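Local coordinates for acetyl-CoA hydrolase/transferase family protein (Porphyromonas gingivalis, PDB 2NVV) that probably hydrolyses acetyl-CoA or transfers CoA between carboxylic acids, as a zinc-binding member of the acetyl-CoA hydrolase/transferase family, at residues 56-61 with 106-111; 75-80 with 87-92; 99-104 with 115-120; 351-356 with 360-365; 365-368 with 372-375. All coordinates share one frame; numbering follows the deposited sequence.

In the fold
Contacts 1, 2 and 3 belong to the seven-stranded parallel sheet of the N-terminal half, where strands 55-58 and 77-81, and the chain just after 99-100, meet helices and a loop mostly through apolar groups without a cross-contact hydrogen bond. Contacts 1 and 3 lie side by side, with Y117 reaching F58 and L108. Contacts 4 and 5 share T365 and strand 362-367 of a small mixed sheet next to a zinc ion; contact 4 is the one built on clear hydrogen bonds, contact 5 mainly on packing. Contacts 1 to 4 are buried and contact 5 partly so. R90 and, by a weak bond, Y100 join contacts 2 and 3 to the 372-375 loop.

Contact 1. Residues 56-61 with 106-111; sequences GMFTGA and STLAQD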
# COMPACT_ATOMS: atom_id res chain seq x y z
N GLY A 56 -24.64 -2.33 13.73
CA GLY A 56 -23.31 -2.23 13.15
C GLY A 56 -23.58 -2.07 11.67
O GLY A 56 -24.51 -2.68 11.17
N MSE A 57 -22.77 -1.28 10.97
CA MSE A 57 -23.01 -1.06 9.55
C MSE A 57 -21.83 -1.34 8.64
O MSE A 57 -20.76 -0.76 8.80
CB MSE A 57 -23.46 0.38 9.33
CG MSE A 57 -24.73 0.75 10.07
SE MSE A 57 -25.13 2.65 9.91
CE MSE A 57 -25.44 2.71 8.00
N PHE A 58 -22.04 -2.23 7.68
CA PHE A 58 -21.02 -2.58 6.69
C PHE A 58 -21.64 -2.16 5.36
O PHE A 58 -22.75 -2.60 5.02
CB PHE A 58 -20.77 -4.09 6.61
CG PHE A 58 -20.24 -4.72 7.88
CD1 PHE A 58 -21.02 -5.59 8.63
CD2 PHE A 58 -18.92 -4.48 8.28
CE1 PHE A 58 -20.52 -6.23 9.76
CE2 PHE A 58 -18.40 -5.11 9.42
CZ PHE A 58 -19.20 -5.99 10.16
N THR A 59 -20.95 -1.31 4.60
CA THR A 59 -21.45 -0.87 3.30
C THR A 59 -20.33 -1.00 2.26
O THR A 59 -19.21 -1.38 2.58
CB THR A 59 -21.90 0.61 3.34
OG1 THR A 59 -20.76 1.45 3.56
CG2 THR A 59 -22.89 0.83 4.44
N GLY A 60 -20.64 -0.68 1.01
CA GLY A 60 -19.63 -0.74 -0.03
C GLY A 60 -18.79 0.50 0.14
O GLY A 60 -17.59 0.43 0.40
N ALA A 61 -19.46 1.65 0.01
CA ALA A 61 -18.84 2.95 0.17
C ALA A 61 -19.90 3.88 0.78
O ALA A 61 -20.56 3.51 1.76
CB ALA A 61 -18.36 3.48 -1.17
N SER A 106 -11.05 -2.42 -1.35
CA SER A 106 -10.89 -3.77 -1.89
C SER A 106 -10.75 -4.88 -0.85
O SER A 106 -10.87 -6.05 -1.19
CB SER A 106 -9.67 -3.82 -2.82
OG SER A 106 -8.47 -3.83 -2.08
N THR A 107 -10.49 -4.52 0.40
CA THR A 107 -10.27 -5.52 1.44
C THR A 107 -11.43 -5.93 2.34
O THR A 107 -11.34 -6.97 2.99
CB THR A 107 -9.12 -5.11 2.37
OG1 THR A 107 -9.50 -3.98 3.15
CG2 THR A 107 -7.90 -4.73 1.55
N LEU A 108 -12.51 -5.14 2.39
CA LEU A 108 -13.65 -5.45 3.27
C LEU A 108 -14.35 -6.79 3.04
O LEU A 108 -14.69 -7.50 3.99
CB LEU A 108 -14.69 -4.33 3.21
CG LEU A 108 -15.92 -4.51 4.11
CD1 LEU A 108 -15.50 -4.63 5.55
CD2 LEU A 108 -16.85 -3.33 3.94
N ALA A 109 -14.57 -7.14 1.77
CA ALA A 109 -15.23 -8.39 1.44
C ALA A 109 -14.50 -9.63 1.96
O ALA A 109 -15.10 -10.45 2.66
CB ALA A 109 -15.41 -8.51 -0.07
N GLN A 110 -13.23 -9.78 1.63
CA GLN A 110 -12.49 -10.95 2.08
C GLN A 110 -12.28 -10.97 3.58
O GLN A 110 -12.31 -12.03 4.20
CB GLN A 110 -11.14 -11.07 1.37
CG GLN A 110 -10.23 -9.89 1.56
CD GLN A 110 -8.78 -10.20 1.23
OE1 GLN A 110 -8.48 -10.82 0.21
NE2 GLN A 110 -7.87 -9.76 2.08
N ASP A 111 -12.05 -9.80 4.16
CA ASP A 111 -11.82 -9.72 5.60
C ASP A 111 -13.06 -10.08 6.38
O ASP A 111 -12.99 -10.46 7.54
CB ASP A 111 -11.33 -8.32 5.97
CG ASP A 111 -9.87 -8.10 5.61
OD1 ASP A 111 -9.31 -8.93 4.87
OD2 ASP A 111 -9.28 -7.10 6.07
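L108 lays its two methyl branches against F58 at the end of strand 55-58 and T59 just beyond it, CD2 meeting the backbone carbonyl of T59 (CD2 to O 3.3 Å) and CD1 approaching the ring of F58 obliquely (CD1 to CD2 4.4 Å). This is strand-to-helix packing in an alpha/beta fold: the strand is an inner member of a seven-stranded parallel sheet, and L108 lies in helix 108-113. With CG anti to its backbone N (chi1 -179°), L108 reaches from the helix toward the strand. Y117, from the loop beyond the helix, touches both F58 and L108, and F79 meets F58 edge-to-face, so F58, F79, L108 and Y117 pack together.

Polar groups of the helix segment look elsewhere. Q110 NE2 binds the carboxylate oxygen D111 OD1 at 3.2 Å, lying close to the amide plane, while Q110 OE1 accepts from R182. R343 of the second subunit bonds S106 O, so this end of the helix borders the dimer interface. On the strand side, T59 points its CB away from the helix; T59 OG1 donates to A61 O at 2.7 Å in the carbonyl plane, on a lone pair of an oxygen that R80 NH1 also binds.

Contact 2. Residues 75-80 with 87-92; sequences DAVKFR and KDLRNL
L89 sets one methyl, CD2, against the folded chain of R80, touching NE at 3.8 Å and CG at 4.0 Å, and the two side chains cross at about a right angle. R80 leaves the strand with CG anti to the backbone N and then bends at chi2 (79°), which turns its aliphatic part across the leucine methyl. L89 CD2 comes to the guanidinium obliquely. The charged end is occupied on other sides: R80 NE forms a salt bridge with D68 of helix 65-73, and this pairing probably fixes how far the guanidinium can turn.

L92 sits one turn further along the same helix and adopts nearly the same shape as L89. Its CD2 meets V77 CG2 at 4.2 Å; V77 has this branch anti to its carbonyl carbon, and the same methyl also lies 4.4 Å from L89 CD1, so it meets both leucines. Strand 77-81 and helix 87-94 are the first two elements of a beta-alpha-beta unit that ends in strand 99-100, and V77, L89 and L92 give an apolar contact between its strand and its helix. Both leucines also pack on A72 of helix 65-73, the helix that precedes this strand. D75, which closes that helix in a Schellman motif, has positive phi (54°). Its side chain crosses that of L92 near a right angle, OD1 lying 4.1 Å from L92 CD1, and has a weak, long ion pair to K54 NZ.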
# COMPACT_ATOMS: atom_id res chain seq x y z
N ASP A 75 -29.24 8.43 15.71
CA ASP A 75 -28.24 8.04 16.69
C ASP A 75 -28.32 6.52 16.92
O ASP A 75 -28.37 6.05 18.04
CB ASP A 75 -28.46 8.80 18.00
CG ASP A 75 -27.32 8.60 19.01
OD1 ASP A 75 -26.18 8.29 18.59
OD2 ASP A 75 -27.57 8.75 20.23
N ALA A 76 -28.33 5.77 15.82
CA ALA A 76 -28.44 4.32 15.89
C ALA A 76 -27.26 3.64 15.23
O ALA A 76 -27.38 2.52 14.74
CB ALA A 76 -29.75 3.86 15.23
N VAL A 77 -26.12 4.31 15.21
CA VAL A 77 -24.93 3.75 14.58
C VAL A 77 -23.95 3.28 15.64
O VAL A 77 -23.28 4.10 16.26
CB VAL A 77 -24.21 4.82 13.71
CG1 VAL A 77 -23.03 4.20 13.00
CG2 VAL A 77 -25.17 5.45 12.73
N LYS A 78 -23.84 1.97 15.85
CA LYS A 78 -22.89 1.48 16.85
C LYS A 78 -21.48 1.53 16.26
O LYS A 78 -20.52 1.87 16.95
CB LYS A 78 -23.24 0.07 17.34
CG LYS A 78 -22.80 -1.07 16.44
CD LYS A 78 -22.96 -2.43 17.17
CE LYS A 78 -22.19 -2.45 18.48
NZ LYS A 78 -22.18 -3.79 19.15
N PHE A 79 -21.36 1.19 14.99
CA PHE A 79 -20.08 1.26 14.30
C PHE A 79 -20.33 1.31 12.80
O PHE A 79 -21.33 0.77 12.32
CB PHE A 79 -19.15 0.09 14.70
CG PHE A 79 -19.44 -1.21 14.00
CD1 PHE A 79 -19.17 -1.36 12.64
CD2 PHE A 79 -19.95 -2.30 14.71
CE1 PHE A 79 -19.40 -2.57 11.98
CE2 PHE A 79 -20.18 -3.52 14.07
CZ PHE A 79 -19.90 -3.65 12.70
N ARG A 80 -19.42 1.95 12.08
CA ARG A 80 -19.55 2.12 10.63
C ARG A 80 -18.26 1.86 9.84
O ARG A 80 -17.16 2.23 10.27
CB ARG A 80 -20.03 3.55 10.36
CG ARG A 80 -20.19 3.91 8.90
CD ARG A 80 -21.48 3.36 8.34
NE ARG A 80 -21.72 3.88 6.99
CZ ARG A 80 -20.98 3.58 5.93
NH1 ARG A 80 -21.26 4.11 4.75
NH2 ARG A 80 -19.98 2.72 6.05
N LYS A 87 -23.06 14.34 5.85
CA LYS A 87 -22.81 15.37 6.87
C LYS A 87 -23.25 15.03 8.28
O LYS A 87 -22.56 15.33 9.24
CB LYS A 87 -23.46 16.69 6.43
CG LYS A 87 -24.99 16.69 6.43
CD LYS A 87 -25.54 17.71 5.42
CE LYS A 87 -24.91 19.08 5.60
NZ LYS A 87 -25.17 19.98 4.44
N ASP A 88 -24.41 14.40 8.40
CA ASP A 88 -24.93 14.01 9.71
C ASP A 88 -24.05 12.94 10.33
O ASP A 88 -23.67 13.04 11.50
CB ASP A 88 -26.37 13.51 9.58
CG ASP A 88 -27.33 14.62 9.18
OD1 ASP A 88 -27.40 15.62 9.91
OD2 ASP A 88 -28.00 14.49 8.13
N LEU A 89 -23.72 11.91 9.55
CA LEU A 89 -22.87 10.84 10.04
C LEU A 89 -21.47 11.38 10.32
O LEU A 89 -20.86 11.04 11.32
CB LEU A 89 -22.80 9.69 9.03
CG LEU A 89 -21.87 8.53 9.41
CD1 LEU A 89 -22.21 8.01 10.81
CD2 LEU A 89 -22.01 7.42 8.37
N ARG A 90 -20.97 12.23 9.43
CA ARG A 90 -19.65 12.82 9.58
C ARG A 90 -19.51 13.61 10.87
O ARG A 90 -18.48 13.53 11.54
CB ARG A 90 -19.35 13.73 8.40
CG ARG A 90 -17.97 14.42 8.44
CD ARG A 90 -17.57 14.84 7.03
NE ARG A 90 -18.70 15.45 6.35
CZ ARG A 90 -19.06 15.20 5.09
NH1 ARG A 90 -20.11 15.81 4.58
NH2 ARG A 90 -18.38 14.34 4.35
N ASN A 91 -20.54 14.37 11.23
CA ASN A 91 -20.51 15.14 12.47
C ASN A 91 -20.59 14.20 13.66
O ASN A 91 -19.87 14.35 14.64
CB ASN A 91 -21.68 16.12 12.51
CG ASN A 91 -21.54 17.24 11.51
OD1 ASN A 91 -22.50 17.96 11.22
ND2 ASN A 91 -20.34 17.40 10.96
N LEU A 92 -21.49 13.22 13.56
CA LEU A 92 -21.67 12.23 14.62
C LEU A 92 -20.30 11.60 14.93
O LEU A 92 -19.95 11.39 16.09
CB LEU A 92 -22.64 11.15 14.15
CG LEU A 92 -23.05 10.06 15.15
CD1 LEU A 92 -23.82 10.71 16.28
CD2 LEU A 92 -23.90 9.00 14.47

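Contact 3. Residues 99-104 with 115-120; sequences SYFDLH and GFYGKV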
# COMPACT_ATOMS: atom_id res chain seq x y z
N SER A 99 -18.37 4.88 16.49
CA SER A 99 -17.11 4.31 16.02
C SER A 99 -17.08 4.14 14.51
O SER A 99 -17.91 3.44 13.93
CB SER A 99 -16.85 2.94 16.65
OG SER A 99 -16.68 3.05 18.06
N TYR A 100 -16.09 4.77 13.90
CA TYR A 100 -15.91 4.70 12.46
C TYR A 100 -14.46 4.35 12.13
O TYR A 100 -13.52 4.88 12.72
CB TYR A 100 -16.26 6.05 11.83
CG TYR A 100 -15.93 6.16 10.35
CD1 TYR A 100 -16.66 5.43 9.40
CD2 TYR A 100 -14.91 6.99 9.90
CE1 TYR A 100 -16.37 5.54 8.04
CE2 TYR A 100 -14.61 7.10 8.54
CZ TYR A 100 -15.35 6.37 7.62
OH TYR A 100 -15.10 6.50 6.27
N PHE A 101 -14.28 3.45 11.18
CA PHE A 101 -12.94 3.11 10.74
C PHE A 101 -12.96 2.90 9.23
O PHE A 101 -13.63 2.01 8.74
CB PHE A 101 -12.40 1.88 11.49
CG PHE A 101 -13.37 0.73 11.62
CD1 PHE A 101 -14.44 0.80 12.50
CD2 PHE A 101 -13.20 -0.42 10.85
CE1 PHE A 101 -15.34 -0.26 12.62
CE2 PHE A 101 -14.10 -1.48 10.96
CZ PHE A 101 -15.17 -1.40 11.85
N ASP A 102 -12.27 3.78 8.51
CA ASP A 102 -12.21 3.68 7.05
C ASP A 102 -11.14 2.68 6.63
O ASP A 102 -10.01 2.67 7.15
CB ASP A 102 -11.95 5.05 6.41
CG ASP A 102 -10.79 5.82 7.06
OD1 ASP A 102 -10.15 6.65 6.36
OD2 ASP A 102 -10.51 5.61 8.26
N LEU A 103 -11.50 1.83 5.66
CA LEU A 103 -10.59 0.79 5.19
C LEU A 103 -10.34 0.90 3.71
O LEU A 103 -11.03 1.64 3.02
CB LEU A 103 -11.22 -0.58 5.47
CG LEU A 103 -11.74 -0.87 6.87
CD1 LEU A 103 -12.64 -2.09 6.83
CD2 LEU A 103 -10.57 -1.07 7.82
N HIS A 104 -9.34 0.17 3.23
CA HIS A 104 -9.05 0.14 1.80
C HIS A 104 -10.26 -0.64 1.30
O HIS A 104 -10.51 -1.76 1.75
CB HIS A 104 -7.75 -0.64 1.52
CG HIS A 104 -6.52 0.05 2.02
ND1 HIS A 104 -6.16 1.32 1.61
CD2 HIS A 104 -5.55 -0.37 2.86
CE1 HIS A 104 -5.02 1.66 2.20
NE2 HIS A 104 -4.63 0.65 2.96
N GLY A 115 -13.52 -13.48 8.85
CA GLY A 115 -14.08 -13.38 10.18
C GLY A 115 -13.50 -12.24 11.00
O GLY A 115 -13.73 -12.16 12.21
N PHE A 116 -12.75 -11.35 10.34
CA PHE A 116 -12.12 -10.23 11.03
C PHE A 116 -13.10 -9.29 11.73
O PHE A 116 -12.80 -8.73 12.78
CB PHE A 116 -11.24 -9.44 10.07
CG PHE A 116 -10.03 -10.19 9.61
CD1 PHE A 116 -9.72 -11.45 10.13
CD2 PHE A 116 -9.18 -9.66 8.64
CE1 PHE A 116 -8.59 -12.15 9.70
CE2 PHE A 116 -8.05 -10.36 8.20
CZ PHE A 116 -7.76 -11.61 8.73
N TYR A 117 -14.28 -9.11 11.14
CA TYR A 117 -15.32 -8.27 11.73
C TYR A 117 -16.39 -9.30 11.97
O TYR A 117 -16.63 -10.15 11.12
CB TYR A 117 -15.78 -7.20 10.73
CG TYR A 117 -14.63 -6.48 10.05
CD1 TYR A 117 -14.31 -6.74 8.71
CD2 TYR A 117 -13.81 -5.61 10.77
CE1 TYR A 117 -13.21 -6.14 8.10
CE2 TYR A 117 -12.71 -5.01 10.17
CZ TYR A 117 -12.42 -5.27 8.84
OH TYR A 117 -11.31 -4.68 8.25
N GLY A 118 -17.03 -9.22 13.12
CA GLY A 118 -18.04 -10.19 13.50
C GLY A 118 -18.94 -10.87 12.49
O GLY A 118 -18.51 -11.35 11.44
N LYS A 119 -20.21 -10.93 12.85
CA LYS A 119 -21.24 -11.55 12.03
C LYS A 119 -22.08 -10.51 11.28
O LYS A 119 -22.16 -9.36 11.68
CB LYS A 119 -22.17 -12.38 12.93
CG LYS A 119 -23.32 -13.03 12.18
CD LYS A 119 -24.62 -13.05 12.99
CE LYS A 119 -24.53 -13.94 14.22
NZ LYS A 119 -25.84 -14.05 14.92
N VAL A 120 -22.68 -10.94 10.18
CA VAL A 120 -23.57 -10.09 9.40
C VAL A 120 -24.94 -10.70 9.68
O VAL A 120 -25.23 -11.82 9.25
CB VAL A 120 -23.31 -10.18 7.87
CG1 VAL A 120 -24.21 -9.20 7.15
CG2 VAL A 120 -21.86 -9.90 7.55
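A buried aromatic and aliphatic contact joins the chain just beyond edge strand 99-100 to the loop between helix 108-113 and strand 122-127. Y117 carries one whole side of it, reaching in from that loop with CG anti to its carbonyl carbon. F101 and Y117 run antiparallel alongside one another, their rings meeting obliquely where F101 CE2 lies 3.9 Å from Y117 CE2. L103 meets the hydroxyl end of Y117 head-on from across the contact: its CD1 lies 3.8 Å from Y117 CZ and 3.2 Å from Y117 OH, with CD2 of L103 at 3.7 Å from the same oxygen. F101 CG sits between the backbone N and the carbonyl carbon (chi1 45°), and the side chain also touches F79 and T81 of strand 77-81. L103 also rests on L108 of the helix, while F116 CB covers the centre of one face of the Y117 ring.

The second subunit closes in from outside: the ring of F116 makes a cation-pi contact with R432 of that subunit, and D102 O bonds ND1 of its zinc ligand H417. The helix between the two segments carries the chain from one edge of the parallel sheet to strand 122-127 beyond its first strand, consistent with the crossover connection of a Rossmann-like fold.

Contact 4. Residues 351-356 with 360-365; sequences NTALEA and GNINST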
# COMPACT_ATOMS: atom_id res chain seq x y z
N ASN A 351 -6.08 10.64 -8.47
CA ASN A 351 -6.89 10.92 -7.30
C ASN A 351 -6.62 12.30 -6.75
O ASN A 351 -5.63 12.92 -7.10
CB ASN A 351 -6.60 9.86 -6.25
CG ASN A 351 -7.17 8.50 -6.62
OD1 ASN A 351 -8.35 8.24 -6.39
ND2 ASN A 351 -6.35 7.64 -7.20
N THR A 352 -7.52 12.77 -5.88
CA THR A 352 -7.38 14.09 -5.28
C THR A 352 -6.65 14.08 -3.94
O THR A 352 -6.51 13.04 -3.29
CB THR A 352 -8.75 14.74 -5.04
OG1 THR A 352 -9.34 14.17 -3.87
CG2 THR A 352 -9.67 14.50 -6.21
N ALA A 353 -6.19 15.26 -3.52
CA ALA A 353 -5.49 15.37 -2.26
C ALA A 353 -6.08 16.53 -1.47
O ALA A 353 -6.29 17.59 -2.04
CB ALA A 353 -4.02 15.60 -2.50
N LEU A 354 -6.38 16.32 -0.18
CA LEU A 354 -6.91 17.41 0.65
C LEU A 354 -5.75 18.36 0.79
O LEU A 354 -5.90 19.58 0.71
CB LEU A 354 -7.31 16.94 2.04
CG LEU A 354 -8.53 16.05 2.18
CD1 LEU A 354 -8.99 16.08 3.63
CD2 LEU A 354 -9.64 16.54 1.25
N GLU A 355 -4.59 17.76 1.00
CA GLU A 355 -3.35 18.50 1.13
C GLU A 355 -2.18 17.56 0.82
O GLU A 355 -2.33 16.34 0.82
CB GLU A 355 -3.22 19.07 2.55
CG GLU A 355 -2.75 18.08 3.60
CD GLU A 355 -2.67 18.72 4.97
OE1 GLU A 355 -2.64 19.97 5.04
OE2 GLU A 355 -2.63 17.99 5.98
N ALA A 356 -1.02 18.14 0.52
CA ALA A 356 0.17 17.36 0.21
C ALA A 356 1.36 18.11 0.79
O ALA A 356 1.27 19.32 1.00
CB ALA A 356 0.33 17.24 -1.31
N GLY A 360 6.15 14.64 -1.00
CA GLY A 360 5.31 13.71 -1.73
C GLY A 360 4.30 12.90 -0.96
O GLY A 360 3.74 11.94 -1.48
N ASN A 361 4.05 13.28 0.29
CA ASN A 361 3.10 12.56 1.12
C ASN A 361 1.74 13.22 0.94
O ASN A 361 1.65 14.44 0.83
CB ASN A 361 3.54 12.61 2.58
CG ASN A 361 4.91 12.00 2.77
OD1 ASN A 361 5.05 10.78 2.79
ND2 ASN A 361 5.92 12.84 2.89
N ILE A 362 0.69 12.40 0.91
CA ILE A 362 -0.66 12.92 0.70
C ILE A 362 -1.65 12.61 1.83
O ILE A 362 -1.65 11.53 2.40
CB ILE A 362 -1.26 12.39 -0.66
CG1 ILE A 362 -0.81 13.27 -1.82
CG2 ILE A 362 -2.79 12.40 -0.62
CD1 ILE A 362 0.64 13.24 -2.11
N ASN A 363 -2.48 13.61 2.14
CA ASN A 363 -3.52 13.51 3.15
C ASN A 363 -4.80 13.60 2.33
O ASN A 363 -5.01 14.57 1.59
CB ASN A 363 -3.45 14.69 4.12
CG ASN A 363 -4.64 14.77 5.06
OD1 ASN A 363 -5.58 13.99 4.97
ND2 ASN A 363 -4.60 15.73 5.96
N SER A 364 -5.65 12.59 2.42
CA SER A 364 -6.90 12.64 1.68
C SER A 364 -8.11 12.40 2.56
O SER A 364 -9.19 12.10 2.06
CB SER A 364 -6.88 11.64 0.50
OG SER A 364 -6.20 10.45 0.81
N THR A 365 -7.95 12.59 3.86
CA THR A 365 -9.05 12.34 4.78
C THR A 365 -9.25 13.27 5.97
O THR A 365 -10.39 13.58 6.32
CB THR A 365 -8.96 10.89 5.33
OG1 THR A 365 -7.66 10.67 5.87
CG2 THR A 365 -9.22 9.88 4.24
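E355 and N363 stand side by side on one face of a small mixed sheet, their chains crossing at a slant and their flat ends turned 64° against each other. N363 ND2 donates to E355 OE2 at 3.0 Å; the oxygen is met from above the carboxylate plane, yet lies close to the amide plane of N363. E355 CG sits between its backbone N and carbonyl carbon (chi1 80°) and the chain is extended from there, bringing CG to 3.5 Å from N363 CB. Both polar ends have further partners: E355 OE2 accepts from A410 N, and N363 ND2 donates to H366 O. The other amide atom, N363 OD1, takes the T365 N-H at 3.0 Å in an Asx turn, so both the nitrogen and the oxygen of the amide are bonded, which probably fixes its rotation.

Strands 355-357 and 362-367 form a beta hairpin with a classic bulge: L354 N and E355 N both bond N363 O, at 2.8 and 3.3 Å. N363 N returns a nearly straight bond to E355 O at 3.0 Å. On the other face of the hairpin, A356 stands opposite I362 in a non-hydrogen-bonded pair, and I362 CG2 touches A353 CB at 3.9 Å. L354 turns CG anti to its carbonyl carbon and lays itself along the backbone of S364 and T365, CD1 reaching T365 N at 3.6 Å. S364 N donates a hydrogen bond to D413 OD2, tying the hairpin directly to a ligand of the bound zinc.

Contact 5. Residues 365-368 with 372-375; sequences THVS and MMNG
T365 brings CB to 4.0 Å from the selenium of M372, a selenomethionine. Its hydroxyl faces another way: T365 OG1 bonds OD2 of the zinc ligand D413 and also takes the N-H of H366 ND1 at 3.1 Å, lying within 1° of the imidazole plane. Tied at this edge, the imidazole of H366 also stacks on the ring of H411, another zinc ligand, and T365 and H366 thus form a second shell beside the metal.

The side chains of H366 and M372 cross at a slant. Backbone CA of M372 lies over one face of the imidazole, and the selenium stands 4.9 Å from the ring centroid, 36° off the normal, an oblique chalcogen-aromatic contact rather than one square over the ring. M372 starts with CG anti to its backbone N (chi1 172°) and bends at its next two torsions, which curls CE round to H366 CE1 at 3.4 Å. H366 and M372 face each other as an antiparallel non-hydrogen-bonded pair, the join between strand 362-367 and edge strand 371-372 of the small mixed sheet. Q467 of the second subunit packs on both residues.

V367 follows at the margin, its CG2 4.2 Å from CG of M373, also a selenomethionine, and M373 leans on L354 as well. The carbonyl of M373 accepts from R90 NH2 and Q84 NE2, and N374 ND2 adds a weak bond to M373 O at 2.8 Å. N374 itself is predicted to bind CoA, and its own carbonyl oxygen receives a weak bond from Y100 OH.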
# COMPACT_ATOMS: atom_id res chain seq x y z
N THR A 365 -7.95 12.59 3.86
CA THR A 365 -9.05 12.34 4.78
C THR A 365 -9.25 13.27 5.97
O THR A 365 -10.39 13.58 6.32
CB THR A 365 -8.96 10.89 5.33
OG1 THR A 365 -7.66 10.67 5.87
CG2 THR A 365 -9.22 9.88 4.24
N HIS A 366 -8.17 13.73 6.62
CA HIS A 366 -8.33 14.57 7.80
C HIS A 366 -8.02 16.05 7.64
O HIS A 366 -6.92 16.41 7.26
CB HIS A 366 -7.47 14.03 8.95
CG HIS A 366 -7.98 12.75 9.53
ND1 HIS A 366 -8.11 11.60 8.79
CD2 HIS A 366 -8.39 12.44 10.79
CE1 HIS A 366 -8.58 10.63 9.56
NE2 HIS A 366 -8.76 11.11 10.78
N VAL A 367 -8.99 16.90 7.96
CA VAL A 367 -8.78 18.34 7.89
C VAL A 367 -7.99 18.71 9.14
O VAL A 367 -8.38 18.36 10.26
CB VAL A 367 -10.14 19.11 7.87
CG1 VAL A 367 -9.88 20.62 7.91
CG2 VAL A 367 -10.92 18.75 6.61
N SER A 368 -6.87 19.40 8.96
CA SER A 368 -6.02 19.79 10.08
C SER A 368 -5.57 18.57 10.88
O SER A 368 -5.18 18.68 12.03
CB SER A 368 -6.76 20.76 10.99
OG SER A 368 -6.89 22.02 10.36
N MSE A 372 -12.34 14.09 10.41
CA MSE A 372 -12.56 13.16 9.32
C MSE A 372 -13.35 13.82 8.21
O MSE A 372 -14.21 14.67 8.44
CB MSE A 372 -13.32 11.91 9.80
CG MSE A 372 -13.76 10.96 8.66
SE MSE A 372 -12.34 10.31 7.47
CE MSE A 372 -11.47 9.06 8.63
N MSE A 373 -13.04 13.40 7.00
CA MSE A 373 -13.66 13.90 5.80
C MSE A 373 -14.67 12.88 5.29
O MSE A 373 -15.86 12.97 5.56
CB MSE A 373 -12.56 14.14 4.79
CG MSE A 373 -12.49 15.55 4.37
SE MSE A 373 -14.16 15.73 3.49
CE MSE A 373 -13.51 16.40 1.76
N ASN A 374 -14.16 11.90 4.54
CA ASN A 374 -14.97 10.82 3.98
C ASN A 374 -14.34 9.49 4.38
O ASN A 374 -14.92 8.71 5.13
CB ASN A 374 -15.02 10.93 2.45
CG ASN A 374 -15.91 12.06 1.97
OD1 ASN A 374 -15.91 12.39 0.79
ND2 ASN A 374 -16.67 12.65 2.88
N GLY A 375 -13.15 9.24 3.86
CA GLY A 375 -12.44 8.01 4.16
C GLY A 375 -11.37 7.83 3.12
O GLY A 375 -11.43 8.45 2.05